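Long-range contact in peptidyl tryptophan dihydroxylase (Pseudomonas putida, PDB 7CTQ), which is an FAD-dependent monooxygenase that dihydroxylates a peptidyl tryptophan, a step essential for biogenesis of the tryptophylquinone cofactor of quinohemoprotein amine dehydrogenase: residues Glu157-Ala168 with Asp191-Ala202. Residues are numbered along the deposited sequence; the frame is centred on the assembly and turned at random.
Sequences ETVSLLNVWQAA and DGRCYWQVTLDA. With FAD (flavin-adenine dinucleotide), chain C.
Cys194 CB sits over one face of the Trp165 indole where strands 158-166 and 193-201 pair antiparallel, their N-to-C directions at 160°; Asn163 N donates a hydrogen bond to Trp196 O at 2.7 Å. A chi1 of 68° sets Trp165 CG between the backbone N and the carbonyl carbon and lays the ring back across the partner strand. Outward from CB, CG comes to 4.1 Å from Cys194 CB. CD1 and CZ2 also face that carbon, and CE3 lies near both it and Cys194 O. CD2 and CE2 close further on it, CE2 to 3.3 Å, and Cys194 CB stands 21° off the normal of the six-membered ring, a CH-pi contact over the face. On the pyrrole side Cys194 SG approaches obliquely, among the ring atoms nearest to NE1, whose hydrogen bond goes to Ala231 O. At the far rim CZ3 and CH2 meet Trp196 CB edge-on, CH2 at 3.9 Å. With alanine in place of the indole, Cys194 would probably lose its aromatic cover, a gap would open beside Trp196, and Ala231 O would lose its N-H partner.

The opposite face of the sheet looks to the flavin. Ser160 OG and Thr199 OG1 are hydrogen-bonded at 3.0 Å. Ser160 CB lies 3.6 Å from FAD C7M and Gln197 OE1 3.5 Å from FAD C6, so this face lines the dimethylbenzene side of the isoalloxazine pocket.

Strand 238-243 flanks 158-166 and strand 182-188 flanks 193-201, placing the pair inside the mixed sheet; helix 208-220 packs on the face of Asn163, Trp196 and Leu200, with Arg219 in cation-pi contact with Trp165.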
loop_
_atom_site.group_PDB
_atom_site.type_symbol
_atom_site.label_atom_id
_atom_site.label_comp_id
_atom_site.label_asym_id
_atom_site.label_seq_id
_atom_site.Cartn_x
_atom_site.Cartn_y
_atom_site.Cartn_z
ATOM N N GLU A 157 -14.761 -0.616 10.678
ATOM C CA GLU A 157 -14.570 0.829 10.648
ATOM C C GLU A 157 -13.590 1.255 11.736
ATOM O O GLU A 157 -13.761 0.916 12.911
ATOM C CB GLU A 157 -15.904 1.549 10.830
ATOM C CG GLU A 157 -15.892 2.950 10.240
ATOM C CD GLU A 157 -15.688 2.935 8.732
ATOM O OE1 GLU A 157 -16.192 1.998 8.056
ATOM O OE2 GLU A 157 -15.000 3.847 8.224
ATOM N N THR A 158 -12.558 1.993 11.339
ATOM C CA THR A 158 -11.423 2.256 12.215
ATOM C C THR A 158 -11.016 3.720 12.110
ATOM O O THR A 158 -10.981 4.284 11.013
ATOM C CB THR A 158 -10.239 1.344 11.839
ATOM O OG1 THR A 158 -10.682 -0.021 11.806
ATOM C CG2 THR A 158 -9.132 1.455 12.848
ATOM N N VAL A 159 -10.693 4.327 13.248
ATOM C CA VAL A 159 -10.271 5.723 13.297
ATOM C C VAL A 159 -8.946 5.810 14.041
ATOM O O VAL A 159 -8.731 5.126 15.050
ATOM C CB VAL A 159 -11.346 6.629 13.945
ATOM C CG1 VAL A 159 -10.818 8.028 14.163
ATOM C CG2 VAL A 159 -12.572 6.718 13.058
ATOM N N SER A 160 -8.041 6.629 13.521
ATOM C CA SER A 160 -6.784 6.911 14.189
ATOM C C SER A 160 -6.847 8.363 14.653
ATOM O O SER A 160 -7.070 9.265 13.841
ATOM C CB SER A 160 -5.597 6.656 13.255
ATOM O OG SER A 160 -5.477 5.258 12.967
ATOM N N LEU A 161 -6.724 8.574 15.961
ATOM C CA LEU A 161 -6.742 9.911 16.551
ATOM C C LEU A 161 -5.315 10.331 16.869
ATOM O O LEU A 161 -4.569 9.579 17.504
ATOM C CB LEU A 161 -7.586 9.947 17.825
ATOM C CG LEU A 161 -9.010 9.406 17.765
ATOM C CD1 LEU A 161 -9.599 9.417 19.164
ATOM C CD2 LEU A 161 -9.855 10.225 16.802
ATOM N N LEU A 162 -4.951 11.544 16.464
ATOM C CA LEU A 162 -3.571 11.993 16.493
ATOM C C LEU A 162 -3.429 13.261 17.339
ATOM O O LEU A 162 -4.221 14.199 17.204
ATOM C CB LEU A 162 -3.078 12.233 15.064
ATOM C CG LEU A 162 -1.865 13.147 14.953
ATOM C CD1 LEU A 162 -0.609 12.359 15.265
ATOM C CD2 LEU A 162 -1.796 13.767 13.578
ATOM N N ASN A 163 -2.426 13.279 18.213
ATOM C CA ASN A 163 -2.006 14.487 18.917
ATOM C C ASN A 163 -0.611 14.866 18.444
ATOM O O ASN A 163 0.268 14.003 18.331
ATOM C CB ASN A 163 -1.998 14.287 20.431
ATOM C CG ASN A 163 -3.362 14.512 21.075
ATOM O OD1 ASN A 163 -3.693 13.864 22.059
ATOM N ND2 ASN A 163 -4.144 15.449 20.537
ATOM N N VAL A 164 -0.413 16.153 18.162
ATOM C CA VAL A 164 0.867 16.679 17.703
ATOM C C VAL A 164 1.209 17.889 18.559
ATOM O O VAL A 164 0.373 18.780 18.733
ATOM C CB VAL A 164 0.820 17.077 16.217
ATOM C CG1 VAL A 164 2.132 17.718 15.817
ATOM C CG2 VAL A 164 0.528 15.859 15.338
ATOM N N TRP A 165 2.426 17.926 19.089
ATOM C CA TRP A 165 2.844 19.042 19.932
ATOM C C TRP A 165 4.364 19.148 19.893
ATOM O O TRP A 165 5.049 18.322 19.281
ATOM C CB TRP A 165 2.325 18.878 21.363
ATOM C CG TRP A 165 2.940 17.748 22.114
ATOM C CD1 TRP A 165 3.904 17.832 23.075
ATOM C CD2 TRP A 165 2.622 16.356 21.991
ATOM N NE1 TRP A 165 4.212 16.584 23.556
ATOM C CE2 TRP A 165 3.439 15.658 22.906
ATOM C CE3 TRP A 165 1.734 15.628 21.186
ATOM C CZ2 TRP A 165 3.398 14.262 23.038
ATOM C CZ3 TRP A 165 1.691 14.248 21.322
ATOM C CH2 TRP A 165 2.517 13.579 22.239
ATOM N N GLN A 166 4.885 20.171 20.571
ATOM C CA GLN A 166 6.306 20.486 20.583
ATOM C C GLN A 166 6.881 20.266 21.976
ATOM O O GLN A 166 6.255 20.618 22.980
ATOM C CB GLN A 166 6.541 21.933 20.138
ATOM C CG GLN A 166 8.003 22.361 20.083
ATOM C CD GLN A 166 8.764 21.736 18.926
ATOM O OE1 GLN A 166 8.296 21.738 17.786
ATOM N NE2 GLN A 166 9.939 21.184 19.215
ATOM N N ALA A 167 8.069 19.675 22.034
ATOM C CA ALA A 167 8.748 19.434 23.298
ATOM C C ALA A 167 10.221 19.787 23.123
ATOM O O ALA A 167 10.619 20.389 22.119
ATOM C CB ALA A 167 8.548 17.987 23.764
ATOM N N ALA A 168 11.033 19.400 24.112
ATOM C CA ALA A 168 12.456 19.728 24.102
ATOM C C ALA A 168 13.188 18.878 23.072
ATOM O O ALA A 168 12.999 17.655 23.038
ATOM C CB ALA A 168 13.069 19.509 25.484
ATOM N N ASP A 191 14.383 17.129 16.777
ATOM C CA ASP A 191 14.042 18.539 16.925
ATOM C C ASP A 191 12.879 18.774 17.892
ATOM O O ASP A 191 12.368 19.897 17.963
ATOM C CB ASP A 191 13.729 19.157 15.550
ATOM C CG ASP A 191 12.379 18.714 14.989
ATOM O OD1 ASP A 191 11.841 17.683 15.442
ATOM O OD2 ASP A 191 11.854 19.399 14.081
ATOM N N GLY A 192 12.439 17.746 18.622
ATOM C CA GLY A 192 11.448 17.906 19.662
ATOM C C GLY A 192 10.001 17.781 19.231
ATOM O O GLY A 192 9.116 17.821 20.094
ATOM N N ARG A 193 9.724 17.650 17.934
ATOM C CA ARG A 193 8.353 17.423 17.488
ATOM C C ARG A 193 7.845 16.086 18.013
ATOM O O ARG A 193 8.563 15.085 18.009
ATOM C CB ARG A 193 8.266 17.463 15.961
ATOM C CG ARG A 193 8.233 18.879 15.386
ATOM C CD ARG A 193 8.038 18.880 13.875
ATOM N NE ARG A 193 9.115 18.183 13.178
ATOM C CZ ARG A 193 9.329 18.265 11.868
ATOM N NH1 ARG A 193 8.541 19.018 11.111
ATOM N NH2 ARG A 193 10.332 17.596 11.315
ATOM N N CYS A 194 6.606 16.081 18.494
ATOM C CA CYS A 194 6.032 14.913 19.144
ATOM C C CYS A 194 4.748 14.500 18.445
ATOM O O CYS A 194 4.012 15.332 17.899
ATOM C CB CYS A 194 5.753 15.175 20.617
ATOM S SG CYS A 194 7.239 15.485 21.561
ATOM N N TYR A 195 4.482 13.196 18.508
ATOM C CA TYR A 195 3.443 12.524 17.739
ATOM C C TYR A 195 2.834 11.436 18.611
ATOM O O TYR A 195 3.562 10.672 19.250
ATOM C CB TYR A 195 4.046 11.924 16.456
ATOM C CG TYR A 195 3.074 11.259 15.499
ATOM C CD1 TYR A 195 2.703 11.884 14.312
ATOM C CD2 TYR A 195 2.560 9.995 15.759
ATOM C CE1 TYR A 195 1.830 11.272 13.418
ATOM C CE2 TYR A 195 1.683 9.382 14.876
ATOM C CZ TYR A 195 1.318 10.027 13.713
ATOM O OH TYR A 195 0.446 9.420 12.840
ATOM N N TRP A 196 1.506 11.376 18.657
ATOM C CA TRP A 196 0.837 10.267 19.329
ATOM C C TRP A 196 -0.451 9.975 18.580
ATOM O O TRP A 196 -1.233 10.889 18.291
ATOM C CB TRP A 196 0.549 10.586 20.798
ATOM C CG TRP A 196 -0.215 9.539 21.579
ATOM C CD1 TRP A 196 0.311 8.525 22.325
ATOM C CD2 TRP A 196 -1.638 9.450 21.728
ATOM N NE1 TRP A 196 -0.699 7.800 22.925
ATOM C CE2 TRP A 196 -1.904 8.356 22.575
ATOM C CE3 TRP A 196 -2.713 10.193 21.226
ATOM C CZ2 TRP A 196 -3.198 7.985 22.927
ATOM C CZ3 TRP A 196 -3.997 9.818 21.575
ATOM C CH2 TRP A 196 -4.228 8.733 22.414
ATOM N N GLN A 197 -0.663 8.701 18.266
ATOM C CA GLN A 197 -1.757 8.298 17.393
ATOM C C GLN A 197 -2.332 6.998 17.920
ATOM O O GLN A 197 -1.615 6.003 18.057
ATOM C CB GLN A 197 -1.271 8.157 15.950
ATOM C CG GLN A 197 -1.931 7.071 15.134
ATOM C CD GLN A 197 -1.029 6.599 14.016
ATOM O OE1 GLN A 197 -0.640 7.385 13.140
ATOM N NE2 GLN A 197 -0.663 5.316 14.053
ATOM N N VAL A 198 -3.611 7.021 18.259
ATOM C CA VAL A 198 -4.268 5.860 18.830
ATOM C C VAL A 198 -5.285 5.384 17.812
ATOM O O VAL A 198 -5.954 6.193 17.154
ATOM C CB VAL A 198 -4.916 6.149 20.197
ATOM C CG1 VAL A 198 -6.115 7.100 20.060
ATOM C CG2 VAL A 198 -5.309 4.848 20.871
ATOM N N THR A 199 -5.352 4.074 17.643
ATOM C CA THR A 199 -6.197 3.448 16.638
ATOM C C THR A 199 -7.296 2.691 17.363
ATOM O O THR A 199 -7.018 1.894 18.267
ATOM C CB THR A 199 -5.363 2.528 15.744
ATOM O OG1 THR A 199 -4.439 3.336 15.004
ATOM C CG2 THR A 199 -6.261 1.747 14.767
ATOM N N LEU A 200 -8.537 2.983 16.997
ATOM C CA LEU A 200 -9.693 2.497 17.727
ATOM C C LEU A 200 -10.807 2.209 16.740
ATOM O O LEU A 200 -10.779 2.665 15.593
ATOM C CB LEU A 200 -10.198 3.528 18.750
ATOM C CG LEU A 200 -9.211 4.143 19.737
ATOM C CD1 LEU A 200 -9.694 5.522 20.153
ATOM C CD2 LEU A 200 -9.066 3.223 20.936
ATOM N N ASP A 201 -11.804 1.474 17.214
ATOM C CA ASP A 201 -13.051 1.350 16.472
ATOM C C ASP A 201 -13.728 2.710 16.368
ATOM O O ASP A 201 -13.713 3.504 17.314
ATOM C CB ASP A 201 -13.968 0.345 17.161
ATOM C CG ASP A 201 -14.744 -0.500 16.175
ATOM O OD1 ASP A 201 -15.710 0.024 15.572
ATOM O OD2 ASP A 201 -14.369 -1.676 15.993
ATOM N N ALA A 202 -14.305 2.999 15.197
ATOM C CA ALA A 202 -14.957 4.293 15.008
ATOM C C ALA A 202 -16.184 4.473 15.895
ATOM O O ALA A 202 -16.545 5.615 16.199
ATOM C CB ALA A 202 -15.349 4.484 13.542
HETATM P PA FAD C . -0.398 9.885 -0.018
HETATM O O1A FAD C . 0.926 9.582 0.565
HETATM O O2A FAD C . -1.446 10.248 1.024
HETATM O O5B FAD C . -0.220 10.950 -1.147
HETATM C C5B FAD C . -1.330 11.735 -1.623
HETATM C C4B FAD C . -0.764 13.062 -2.053
HETATM O O4B FAD C . -1.786 13.808 -2.754
HETATM C C3B FAD C . -0.262 13.969 -0.925
HETATM O O3B FAD C . 0.926 14.645 -1.329
HETATM C C2B FAD C . -1.443 14.922 -0.698
HETATM O O2B FAD C . -1.048 16.207 -0.219
HETATM C C1B FAD C . -1.976 15.056 -2.124
HETATM N N9A FAD C . -3.369 15.453 -2.272
HETATM C C8A FAD C . -4.453 15.091 -1.523
HETATM N N7A FAD C . -5.589 15.611 -1.918
HETATM C C5A FAD C . -5.216 16.401 -2.990
HETATM C C6A FAD C . -5.946 17.248 -3.850
HETATM N N6A FAD C . -7.261 17.444 -3.760
HETATM N N1A FAD C . -5.270 17.896 -4.835
HETATM C C2A FAD C . -3.951 17.706 -4.934
HETATM N N3A FAD C . -3.164 16.934 -4.176
HETATM C C4A FAD C . -3.856 16.305 -3.222
HETATM N N1 FAD C . 2.697 3.929 6.322
HETATM C C2 FAD C . 3.941 3.561 6.752
HETATM O O2 FAD C . 4.793 3.126 5.976
HETATM N N3 FAD C . 4.270 3.686 8.086
HETATM C C4 FAD C . 3.446 4.165 9.084
HETATM O O4 FAD C . 3.856 4.243 10.240
HETATM C C4X FAD C . 2.127 4.552 8.623
HETATM N N5 FAD C . 1.279 5.010 9.505
HETATM C C5X FAD C . 0.017 5.379 9.065
HETATM C C6 FAD C . -0.904 5.863 9.995
HETATM C C7 FAD C . -2.189 6.231 9.606
HETATM C C7M FAD C . -3.156 6.753 10.635
HETATM C C8 FAD C . -2.566 6.109 8.259
HETATM C C8M FAD C . -3.945 6.506 7.803
HETATM C C9 FAD C . -1.649 5.631 7.329
HETATM C C9A FAD C . -0.368 5.260 7.721
HETATM N N10 FAD C . 0.584 4.778 6.799
HETATM C C10 FAD C . 1.841 4.396 7.221
HETATM C "C1'" FAD C . 0.220 4.592 5.393
HETATM C "C2'" FAD C . 0.798 5.637 4.453
HETATM O "O2'" FAD C . 0.536 6.960 4.919
HETATM C "C3'" FAD C . 0.164 5.439 3.078
HETATM O "O3'" FAD C . 0.223 4.050 2.772
HETATM C "C4'" FAD C . 0.814 6.205 1.930
HETATM O "O4'" FAD C . 1.150 7.540 2.319
HETATM C "C5'" FAD C . -0.088 6.223 0.719
HETATM O "O5'" FAD C . 0.642 6.776 -0.386
HETATM P P FAD C . -0.093 7.516 -1.543
HETATM O O1P FAD C . -1.069 6.508 -2.169
HETATM O O2P FAD C . 0.885 8.161 -2.463
HETATM O O3P FAD C . -0.956 8.612 -0.785
#